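Local coordinates for stringent starvation protein A homolog (Haemophilus influenzae, PDB 3LYK) that belongs to the glutathione S-transferase superfamily and probably forms an equimolar complex with the RNA polymerase holoenzyme, but not with the core enzyme, at residues B[25-30]-B[187-192]; B[20-25]-B[30-35]. One frame throughout, in Å; residues are numbered along the deposited sequence.

How the contacts relate
From the N terminus, the chain runs through strand 3-11 into helix 16-27, which supplies residues 20-25 of contact 2 and opens the 25-30 segment of contact 1. Contact 2 closes the short loop that follows: helix residues 20-25 meet residues 30-35 of the next strand, within the beta-alpha-beta unit of the thioredoxin-like N-terminal domain. Contact 1 closes a far longer loop, since residues 25-30 meet 187-192 only after 156 intervening residues, most of them helical. Along the chain the two contacts cross, sharing Leu-25 and Val-30, and their centres lie about 9 Å apart. Together they tie helix 16-27 to the sheet and to the C-terminal helical domain.

Contact 1 of 2, residues B[25-30]-B[187-192]; sequences LAEKGV and FTRDSF
Glu-27 and Arg-189 form a salt bridge across this contact, held side-on. Arg-189 presents NE and NH2 to the same carboxylate oxygen: NE lies 3.0 Å from Glu-27 OE2, and NH2 lies 3.1 Å from it. Both N-H groups come from the syn side of OE2 and from one face of the carboxylate, and the carboxylate and guanidinium planes are 32° apart. A weak bond from Arg-189 NH2 to Glu-27 OE1, 3.3 Å long, adds to the grip. The bend of the Glu-27 chain at chi2 (-69°) brings the carboxylate back across to the arginine and Ser-191.

Neutral donors reach the same carboxylate: Ser-191 OG donates to Glu-27 OE2 at 2.5 Å, so short that its exact length is doubtful. A water links the same oxygen to the helix start: it donates to Glu-27 OE2 at 2.8 Å and accepts from Ser-191 N at 3.0 Å.

Carbon packing is slight: Ala-26 CB lies 3.8 Å from Ser-191 CB, at the point where the backbones come nearest, and Glu-27 CG also touches Ser-191 CB. Beyond it, a Schellman motif ends helix 16-27: Gly-29 takes positive phi, and Val-30 N bonds back to Leu-25 O at 3.1 Å.

Arg-189 is the N-cap residue of helix 190-195 and also makes a cation-pi contact with Phe-150. An arginine, a serine hydroxyl and a water-bridged first-turn amide thus converge on OE2, a setting that would probably favour ionised Glu-27 and ties the N-terminal domain to the C-terminal one through charge more than through apolar surface.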
loop_
_atom_site.group_PDB
_atom_site.type_symbol
_atom_site.label_atom_id
_atom_site.label_comp_id
_atom_site.label_asym_id
_atom_site.label_seq_id
_atom_site.Cartn_x
_atom_site.Cartn_y
_atom_site.Cartn_z
ATOM N N LEU B 25 11.973 -11.914 -6.230
ATOM C CA LEU B 25 13.402 -11.897 -6.618
ATOM C C LEU B 25 13.794 -13.110 -7.484
ATOM O O LEU B 25 14.518 -12.933 -8.462
ATOM C CB LEU B 25 14.328 -11.797 -5.401
ATOM C CG LEU B 25 14.338 -10.437 -4.678
ATOM C CD1 LEU B 25 14.826 -10.542 -3.216
ATOM C CD2 LEU B 25 15.188 -9.421 -5.442
ATOM N N ALA B 26 13.258 -14.297 -7.157
ATOM C CA ALA B 26 13.583 -15.515 -7.867
ATOM C C ALA B 26 12.864 -15.561 -9.213
ATOM O O ALA B 26 13.464 -15.976 -10.189
ATOM C CB ALA B 26 13.250 -16.753 -7.013
ATOM N N GLU B 27 11.604 -15.103 -9.273
ATOM C CA GLU B 27 10.923 -15.007 -10.551
ATOM C C GLU B 27 11.719 -14.168 -11.536
ATOM O O GLU B 27 11.810 -14.519 -12.700
ATOM C CB GLU B 27 9.544 -14.365 -10.419
ATOM C CG GLU B 27 8.425 -15.281 -10.003
ATOM C CD GLU B 27 8.064 -16.326 -11.099
ATOM O OE1 GLU B 27 7.994 -15.953 -12.304
ATOM O OE2 GLU B 27 7.816 -17.499 -10.737
ATOM N N LYS B 28 12.253 -13.052 -11.071
ATOM C CA LYS B 28 12.980 -12.123 -11.923
ATOM C C LYS B 28 14.428 -12.556 -12.222
ATOM O O LYS B 28 15.108 -11.920 -13.056
ATOM C CB LYS B 28 13.003 -10.707 -11.293
ATOM C CG LYS B 28 11.621 -10.125 -10.954
ATOM C CD LYS B 28 10.809 -9.917 -12.211
ATOM C CE LYS B 28 9.459 -9.185 -11.911
ATOM N NZ LYS B 28 8.840 -8.821 -13.234
ATOM N N GLY B 29 14.911 -13.597 -11.509
ATOM C CA GLY B 29 16.260 -14.145 -11.696
ATOM C C GLY B 29 17.350 -13.233 -11.188
ATOM O O GLY B 29 18.454 -13.237 -11.709
ATOM N N VAL B 30 17.048 -12.452 -10.161
ATOM C CA VAL B 30 17.947 -11.438 -9.668
ATOM C C VAL B 30 18.818 -12.067 -8.558
ATOM O O VAL B 30 18.283 -12.658 -7.596
ATOM C CB VAL B 30 17.104 -10.253 -9.053
ATOM C CG1 VAL B 30 17.938 -9.373 -8.165
ATOM C CG2 VAL B 30 16.437 -9.436 -10.151
ATOM N N PHE B 187 3.684 -24.249 -5.615
ATOM C CA PHE B 187 4.814 -24.727 -4.813
ATOM C C PHE B 187 5.957 -25.312 -5.642
ATOM O O PHE B 187 7.136 -25.256 -5.222
ATOM C CB PHE B 187 4.432 -25.750 -3.748
ATOM C CG PHE B 187 3.506 -25.236 -2.670
ATOM C CD1 PHE B 187 3.296 -23.875 -2.463
ATOM C CD2 PHE B 187 2.833 -26.146 -1.856
ATOM C CE1 PHE B 187 2.419 -23.425 -1.460
ATOM C CE2 PHE B 187 1.995 -25.717 -0.847
ATOM C CZ PHE B 187 1.778 -24.329 -0.652
ATOM N N THR B 188 5.608 -25.873 -6.796
ATOM C CA THR B 188 6.578 -26.542 -7.665
ATOM C C THR B 188 7.235 -25.627 -8.693
ATOM O O THR B 188 8.115 -26.066 -9.457
ATOM C CB THR B 188 5.976 -27.811 -8.367
ATOM O OG1 THR B 188 4.963 -27.389 -9.273
ATOM C CG2 THR B 188 5.349 -28.791 -7.315
ATOM N N ARG B 189 6.889 -24.336 -8.665
ATOM C CA ARG B 189 7.480 -23.375 -9.610
ATOM C C ARG B 189 8.921 -23.162 -9.218
ATOM O O ARG B 189 9.219 -23.158 -8.018
ATOM C CB ARG B 189 6.768 -22.006 -9.512
ATOM C CG ARG B 189 5.497 -21.920 -10.261
ATOM C CD ARG B 189 4.937 -20.479 -10.144
ATOM N NE ARG B 189 5.589 -19.527 -11.044
ATOM C CZ ARG B 189 5.280 -19.351 -12.335
ATOM N NH1 ARG B 189 4.355 -20.077 -12.924
ATOM N NH2 ARG B 189 5.916 -18.440 -13.057
ATOM N N ASP B 190 9.816 -22.940 -10.193
ATOM C CA ASP B 190 11.242 -22.685 -9.878
ATOM C C ASP B 190 11.439 -21.597 -8.826
ATOM O O ASP B 190 12.319 -21.715 -7.945
ATOM C CB ASP B 190 12.057 -22.265 -11.121
ATOM C CG ASP B 190 12.363 -23.456 -12.059
ATOM O OD1 ASP B 190 12.151 -24.635 -11.637
ATOM O OD2 ASP B 190 12.819 -23.215 -13.217
ATOM N N SER B 191 10.633 -20.536 -8.915
ATOM C CA SER B 191 10.846 -19.389 -7.993
ATOM C C SER B 191 10.455 -19.755 -6.571
ATOM O O SER B 191 11.110 -19.367 -5.614
ATOM C CB SER B 191 10.079 -18.130 -8.469
ATOM O OG SER B 191 8.674 -18.397 -8.606
ATOM N N PHE B 192 9.356 -20.467 -6.433
ATOM C CA PHE B 192 8.908 -20.860 -5.118
ATOM C C PHE B 192 9.935 -21.802 -4.490
ATOM O O PHE B 192 10.319 -21.611 -3.324
ATOM C CB PHE B 192 7.526 -21.516 -5.136
ATOM C CG PHE B 192 6.958 -21.676 -3.766
ATOM C CD1 PHE B 192 6.148 -20.684 -3.218
ATOM C CD2 PHE B 192 7.308 -22.769 -2.984
ATOM C CE1 PHE B 192 5.667 -20.799 -1.896
ATOM C CE2 PHE B 192 6.838 -22.918 -1.679
ATOM C CZ PHE B 192 6.009 -21.932 -1.112
HETATM O O HOH W 1 9.192 -19.793 -11.391
#

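Contact 2 of 2, residues B[20-25]-B[30-35]; sequences QVKIVL and VLYENA
Lys-22 meets Tyr-32 and Asn-34 with different parts of its chain. Its CG lies 3.6 Å from Tyr-32 OH, the two side chains crossing at about a right angle. The lysine runs extended beyond CG and carries its far end to Asn-34, with CE 3.5 Å from Asn-34 OD1. There a water accepts from Lys-22 NZ at 2.6 Å and also from Asn-34 ND2. A second water, lying in the plane of the tyrosine ring at its edge, donates to Lys-22 O at 2.8 Å and is hydrogen-bonded to Tyr-32 OH at 2.8 Å, coupling the phenol to the helix backbone.

One turn on, Leu-25 covers a face of the Tyr-32 ring. Its CD1 stands 3.8 Å from the ring centroid and 8° off the normal, a CH-pi contact centred on the ring, while CB meets Tyr-32 CE2 at 3.8 Å. Tyr-32 CG sits between its backbone N and carbonyl carbon (chi1 65°), which sets one ring face against Leu-25. The other leucine methyl, CD2, packs on Val-30 CG1.

The N-to-C directions of segments 20-25 and 30-35 make an angle of 135°, within a beta-alpha-beta unit whose strands 3-11 and 30-36 are parallel neighbours. Leu-25 and Val-30 both reach Met-7 of strand 3-11, whereas Val-21 turns to helix 68-78 and Ile-23 to helices 152-165 and 190-195, placing helix 16-27 between the sheet and the helical domain.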
loop_
_atom_site.group_PDB
_atom_site.type_symbol
_atom_site.label_atom_id
_atom_site.label_comp_id
_atom_site.label_asym_id
_atom_site.label_seq_id
_atom_site.Cartn_x
_atom_site.Cartn_y
_atom_site.Cartn_z
ATOM N N GLN B 20 7.202 -13.347 0.443
ATOM C CA GLN B 20 6.672 -12.718 -0.768
ATOM C C GLN B 20 7.799 -12.136 -1.655
ATOM O O GLN B 20 7.823 -12.350 -2.877
ATOM C CB GLN B 20 5.725 -11.544 -0.419
ATOM C CG GLN B 20 4.495 -11.894 0.400
ATOM C CD GLN B 20 3.715 -10.622 0.774
ATOM O OE1 GLN B 20 4.281 -9.531 0.856
ATOM N NE2 GLN B 20 2.451 -10.773 1.036
ATOM N N VAL B 21 8.681 -11.357 -1.030
ATOM C CA VAL B 21 9.739 -10.682 -1.737
ATOM C C VAL B 21 10.745 -11.687 -2.356
ATOM O O VAL B 21 11.156 -11.542 -3.542
ATOM C CB VAL B 21 10.472 -9.642 -0.820
ATOM C CG1 VAL B 21 11.705 -9.040 -1.537
ATOM C CG2 VAL B 21 9.506 -8.472 -0.467
ATOM N N LYS B 22 11.088 -12.734 -1.604
ATOM C CA LYS B 22 12.015 -13.769 -2.184
ATOM C C LYS B 22 11.420 -14.458 -3.370
ATOM O O LYS B 22 12.122 -14.794 -4.268
ATOM C CB LYS B 22 12.446 -14.830 -1.160
ATOM C CG LYS B 22 13.237 -14.266 0.008
ATOM C CD LYS B 22 13.394 -15.413 1.034
ATOM C CE LYS B 22 14.397 -15.070 2.082
ATOM N NZ LYS B 22 14.312 -16.124 3.137
ATOM N N ILE B 23 10.120 -14.679 -3.395
ATOM C CA ILE B 23 9.535 -15.298 -4.585
ATOM C C ILE B 23 9.701 -14.353 -5.781
ATOM O O ILE B 23 10.088 -14.766 -6.886
ATOM C CB ILE B 23 8.071 -15.588 -4.356
ATOM C CG1 ILE B 23 7.934 -16.659 -3.281
ATOM C CG2 ILE B 23 7.396 -16.018 -5.682
ATOM C CD1 ILE B 23 6.462 -16.858 -2.835
ATOM N N VAL B 24 9.450 -13.066 -5.556
ATOM C CA VAL B 24 9.590 -12.096 -6.686
ATOM C C VAL B 24 11.025 -11.977 -7.163
ATOM O O VAL B 24 11.277 -11.979 -8.376
ATOM C CB VAL B 24 8.964 -10.712 -6.330
ATOM C CG1 VAL B 24 9.232 -9.699 -7.426
ATOM C CG2 VAL B 24 7.412 -10.933 -6.077
ATOM N N LEU B 25 11.973 -11.914 -6.230
ATOM C CA LEU B 25 13.402 -11.897 -6.618
ATOM C C LEU B 25 13.794 -13.110 -7.484
ATOM O O LEU B 25 14.518 -12.933 -8.462
ATOM C CB LEU B 25 14.328 -11.797 -5.401
ATOM C CG LEU B 25 14.338 -10.437 -4.678
ATOM C CD1 LEU B 25 14.826 -10.542 -3.216
ATOM C CD2 LEU B 25 15.188 -9.421 -5.442
ATOM N N VAL B 30 17.048 -12.452 -10.161
ATOM C CA VAL B 30 17.947 -11.438 -9.668
ATOM C C VAL B 30 18.818 -12.067 -8.558
ATOM O O VAL B 30 18.283 -12.658 -7.596
ATOM C CB VAL B 30 17.104 -10.253 -9.053
ATOM C CG1 VAL B 30 17.938 -9.373 -8.165
ATOM C CG2 VAL B 30 16.437 -9.436 -10.151
ATOM N N LEU B 31 20.138 -11.948 -8.692
ATOM C CA LEU B 31 21.050 -12.405 -7.640
ATOM C C LEU B 31 21.165 -11.369 -6.549
ATOM O O LEU B 31 21.227 -10.174 -6.809
ATOM C CB LEU B 31 22.446 -12.741 -8.199
ATOM C CG LEU B 31 22.539 -13.806 -9.304
ATOM C CD1 LEU B 31 24.049 -13.926 -9.660
ATOM C CD2 LEU B 31 21.928 -15.205 -8.947
ATOM N N TYR B 32 21.172 -11.809 -5.314
ATOM C CA TYR B 32 21.219 -10.878 -4.229
ATOM C C TYR B 32 21.821 -11.604 -3.029
ATOM O O TYR B 32 21.778 -12.834 -2.975
ATOM C CB TYR B 32 19.783 -10.420 -3.893
ATOM C CG TYR B 32 18.876 -11.513 -3.378
ATOM C CD1 TYR B 32 18.676 -11.690 -2.002
ATOM C CD2 TYR B 32 18.198 -12.363 -4.253
ATOM C CE1 TYR B 32 17.824 -12.708 -1.504
ATOM C CE2 TYR B 32 17.350 -13.373 -3.776
ATOM C CZ TYR B 32 17.171 -13.539 -2.396
ATOM O OH TYR B 32 16.303 -14.505 -1.912
ATOM N N GLU B 33 22.327 -10.847 -2.070
ATOM C CA GLU B 33 22.756 -11.415 -0.799
ATOM C C GLU B 33 21.617 -11.425 0.268
ATOM O O GLU B 33 21.016 -10.375 0.560
ATOM C CB GLU B 33 23.963 -10.625 -0.291
ATOM C CG GLU B 33 24.314 -10.924 1.170
ATOM C CD GLU B 33 25.431 -10.007 1.751
ATOM O OE1 GLU B 33 25.366 -8.756 1.614
ATOM O OE2 GLU B 33 26.365 -10.561 2.382
ATOM N N ASN B 34 21.332 -12.597 0.839
ATOM C CA ASN B 34 20.394 -12.707 1.956
ATOM C C ASN B 34 21.075 -12.388 3.300
ATOM O O ASN B 34 22.048 -13.051 3.665
ATOM C CB ASN B 34 19.760 -14.102 2.009
ATOM C CG ASN B 34 18.463 -14.112 2.812
ATOM O OD1 ASN B 34 17.485 -13.484 2.424
ATOM N ND2 ASN B 34 18.466 -14.781 3.961
ATOM N N ALA B 35 20.601 -11.380 4.036
ATOM C CA ALA B 35 21.169 -11.144 5.368
ATOM C C ALA B 35 20.079 -11.464 6.357
ATOM O O ALA B 35 19.106 -10.700 6.506
ATOM C CB ALA B 35 21.685 -9.712 5.532
HETATM O O HOH W 2 14.652 -15.919 -3.697
HETATM O O HOH W 3 15.515 -14.969 5.193
#